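PDB 3MTV: papain-like cysteine protease from Porcine reproductive and respiratory syndrome virus, which probably frees itself from the viral polyprotein as a papain-like cysteine protease, probably also acts as a metal-dependent nuclease, and is thought to dampen host antiviral responses. Local coordinates for residues T61-T64 with P65-V69; G123-L126 with Q127-L130. One frame throughout, in Å; residues are numbered along the deposited sequence.

Both contacts are local, each formed within one continuous run of chain, and they belong to different parts of the protein. Contact 1 (residues 61-69) comes first, in the loop that leaves strand 54-56 at the edge of the N-terminal four-stranded antiparallel sheet and runs into the short strand 68-69. Contact 2 (residues 123-130) follows later, on helix 124-131 of the papain-like protease part. Their centres are about 33 Å apart, their nearest atoms about 21 Å, and they lie on opposite sides of the chain's centre, sharing no helix or sheet. Contact 1 shapes a surface turn away from the probable active-site residues Cys90 and His159; contact 2 lies close to them.

Contact 1. Residues T61-T64 with P65-V69; sequences TFIT and PGSGV
A type II beta turn runs from Thr64 to Ser67 on the protein surface, with Pro65 and Gly66 at its two corners. The chain reverses sharply enough to bring Thr64 CA within 5.8 Å of Ser67 CA. Thr64 and Pro65 are joined by a trans peptide, and the proline ring continues from Thr64 with its CD 3.9 Å from Thr64 CB. Proline at the first corner and glycine, with its positive phi of 84°, at the second is the classic sequence for this turn. The usual backbone bond across the turn is not made, since Ser67 N meets Thr64 O at a poor angle. In its place the hydroxyl Ser67 OG donates to Thr64 O at 2.6 Å, although the position of OG is doubtful in this model. Beyond the turn the short, weakly bonded strand 68-69 pairs with strand 77-78 in a small antiparallel sheet; backbone hydrogen bonds join Gly68 to Gly78 and, just past the partner strand, Val69 to Leu80. Ile63 reaches over from the incoming arm. Its CG1 stands between the backbone N and carbonyl carbon (chi1 84°), and the extended branch beyond leans toward Gly68, though the place of its end is doubtful.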
# COMPACT_ATOMS: atom_id res chain seq x y z
N THR A 61 -12.77 18.37 1.50
CA THR A 61 -13.72 18.93 0.61
C THR A 61 -13.02 19.27 -0.72
O THR A 61 -11.92 19.69 -0.70
CB THR A 61 -14.63 19.99 1.40
OG1 THR A 61 -13.94 21.20 1.52
CG2 THR A 61 -15.17 19.54 2.98
N PHE A 62 -13.60 18.97 -1.88
CA PHE A 62 -12.83 18.96 -3.14
C PHE A 62 -13.39 20.05 -4.01
O PHE A 62 -14.38 20.61 -3.64
CB PHE A 62 -12.81 17.53 -3.76
CG PHE A 62 -12.29 16.50 -2.78
CD1 PHE A 62 -13.13 15.93 -1.78
CD2 PHE A 62 -10.90 16.19 -2.74
CE1 PHE A 62 -12.62 15.03 -0.75
CE2 PHE A 62 -10.40 15.33 -1.73
CZ PHE A 62 -11.27 14.75 -0.74
N ILE A 63 -12.73 20.45 -5.08
CA ILE A 63 -13.09 21.69 -5.78
C ILE A 63 -12.55 21.46 -7.16
O ILE A 63 -11.99 20.47 -7.42
CB ILE A 63 -12.46 23.07 -5.19
CG1 ILE A 63 -11.03 23.32 -5.74
CG2 ILE A 63 -12.74 23.30 -3.59
CD1 ILE A 63 -10.45 24.82 -5.81
N THR A 64 -12.70 22.33 -8.11
CA THR A 64 -12.52 21.71 -9.40
C THR A 64 -11.03 21.39 -9.70
O THR A 64 -10.14 22.17 -9.39
CB THR A 64 -13.36 22.47 -10.55
OG1 THR A 64 -12.50 23.23 -11.43
CG2 THR A 64 -14.53 23.39 -9.96
N PRO A 65 -10.74 20.21 -10.27
CA PRO A 65 -9.42 19.89 -10.88
C PRO A 65 -8.66 21.08 -11.51
O PRO A 65 -9.24 21.81 -12.36
CB PRO A 65 -9.79 18.88 -12.01
CG PRO A 65 -11.02 18.08 -11.34
CD PRO A 65 -11.64 19.03 -10.24
N GLY A 66 -7.38 21.25 -11.10
CA GLY A 66 -6.42 22.25 -11.63
C GLY A 66 -6.50 23.66 -11.03
O GLY A 66 -5.95 24.61 -11.63
N SER A 67 -7.13 23.78 -9.84
CA SER A 67 -7.74 25.02 -9.31
C SER A 67 -7.62 25.02 -7.80
O SER A 67 -8.14 25.87 -7.03
CB SER A 67 -9.25 25.07 -9.70
OG SER A 67 -10.09 24.63 -8.63
N GLY A 68 -6.98 23.99 -7.33
CA GLY A 68 -6.89 23.83 -5.89
C GLY A 68 -5.46 23.64 -5.48
O GLY A 68 -4.48 23.97 -6.20
N VAL A 69 -5.34 23.04 -4.31
CA VAL A 69 -4.01 22.84 -3.77
C VAL A 69 -3.62 21.36 -3.43
O VAL A 69 -4.48 20.59 -2.97
CB VAL A 69 -3.90 23.78 -2.62
CG1 VAL A 69 -3.97 23.06 -1.24
CG2 VAL A 69 -2.76 24.68 -2.89

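Contact 2. Residues G123-L126 with Q127-L130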
# COMPACT_ATOMS: atom_id res chain seq x y z
N GLY A 123 13.49 20.13 10.69
CA GLY A 123 13.34 19.41 11.97
C GLY A 123 14.69 19.47 12.54
O GLY A 123 14.90 20.21 13.44
N LYS A 124 15.65 18.84 11.87
CA LYS A 124 17.01 19.15 12.22
C LYS A 124 17.17 20.68 12.14
O LYS A 124 17.94 21.27 12.88
CB LYS A 124 17.98 18.45 11.31
CG LYS A 124 18.34 16.99 11.72
CD LYS A 124 18.88 16.12 10.45
CE LYS A 124 17.69 15.75 9.37
NZ LYS A 124 18.08 14.83 8.20
N TYR A 125 16.43 21.33 11.29
CA TYR A 125 16.84 22.65 10.94
C TYR A 125 16.15 23.42 11.96
O TYR A 125 16.61 24.40 12.47
CB TYR A 125 16.32 23.00 9.56
CG TYR A 125 16.32 24.46 9.31
CD1 TYR A 125 15.27 25.21 9.73
CD2 TYR A 125 17.39 25.11 8.67
CE1 TYR A 125 15.22 26.63 9.47
CE2 TYR A 125 17.39 26.56 8.44
CZ TYR A 125 16.29 27.31 8.87
OH TYR A 125 16.19 28.72 8.73
N LEU A 126 15.03 22.89 12.32
CA LEU A 126 14.19 23.59 13.26
C LEU A 126 14.87 23.56 14.57
O LEU A 126 15.00 24.57 15.26
CB LEU A 126 12.96 22.83 13.42
CG LEU A 126 11.71 23.45 14.06
CD1 LEU A 126 11.69 24.93 13.95
CD2 LEU A 126 10.49 22.96 13.41
N GLN A 127 15.36 22.40 14.90
CA GLN A 127 15.98 22.23 16.18
C GLN A 127 17.16 23.16 16.28
O GLN A 127 17.46 23.80 17.28
CB GLN A 127 16.49 20.87 16.21
CG GLN A 127 17.31 20.73 17.39
CD GLN A 127 16.73 19.68 18.23
OE1 GLN A 127 16.52 18.55 17.74
NE2 GLN A 127 16.36 20.02 19.46
N ARG A 128 17.83 23.25 15.17
CA ARG A 128 19.11 23.85 15.18
C ARG A 128 18.84 25.36 15.21
O ARG A 128 19.50 26.13 15.97
CB ARG A 128 19.91 23.26 14.01
CG ARG A 128 21.11 23.98 13.66
CD ARG A 128 21.54 23.77 12.20
NE ARG A 128 21.41 22.36 12.00
CZ ARG A 128 20.89 21.78 10.93
NH1 ARG A 128 20.43 22.52 9.89
NH2 ARG A 128 20.86 20.43 10.94
N ARG A 129 17.79 25.82 14.51
CA ARG A 129 17.50 27.28 14.59
C ARG A 129 17.04 27.24 15.93
O ARG A 129 16.97 26.16 16.45
CB ARG A 129 16.39 27.67 13.63
CG ARG A 129 17.00 27.72 12.25
CD ARG A 129 17.85 28.92 12.34
NE ARG A 129 19.28 28.76 12.25
CZ ARG A 129 20.02 29.85 12.18
NH1 ARG A 129 19.36 31.08 12.18
NH2 ARG A 129 21.37 29.70 12.09
N LEU A 130 16.67 28.29 16.58
CA LEU A 130 16.13 27.92 17.89
C LEU A 130 17.13 27.51 18.98
O LEU A 130 17.34 28.30 19.95
CB LEU A 130 15.08 26.79 17.77
CG LEU A 130 14.32 26.43 19.08
CD1 LEU A 130 13.06 25.52 19.12
CD2 LEU A 130 15.32 25.83 19.99
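Gly123 sits at the N-cap position of helix 124-131, and its carbonyl takes the first backbone bond, Gln127 N donating to Gly123 O (2.7 Å, N-H...O angle 165°), as Arg128 N does to Lys124 O (3.0 Å) and Arg129 N to Tyr125 O (2.8 Å). Tyr125 and Arg129, one turn apart, carry the main side-chain contact. With CG anti to its backbone N (chi1 161°), Tyr125 sends its ring out beside Arg129, whose CG methylene lies over one ring face in a CH-pi contact, 3.7 Å from the ring centroid. The aliphatic part of the arginine does the touching; its guanidinium goes on to Glu106, where NH1 forms a salt bridge. Phe113 and Tyr115 also meet the Tyr125 ring, and His109 and Ala110 bring helix 100-112 against it.

On the exposed side Arg128 bends at chi3 and folds back along the helix. Its guanidinium is laid with one face over the Lys124 carbonyl, the O sitting 3.5 Å above the plane of the group, while NH2 reaches Lys124 CB at 3.5 Å. This plane stands almost perpendicular, at 89°, to the Tyr125 ring.

Leu126 points to the buried side, against Phe196 and Tyr202, and Gln127 NE2 is held by Phe194 O, which ties the helix to the C-terminal tail. The result is an amphipathic helix in the papain-like protease fold, with Leu126 about 7 Å, between side chains, from Cys90, the probable catalytic nucleophile.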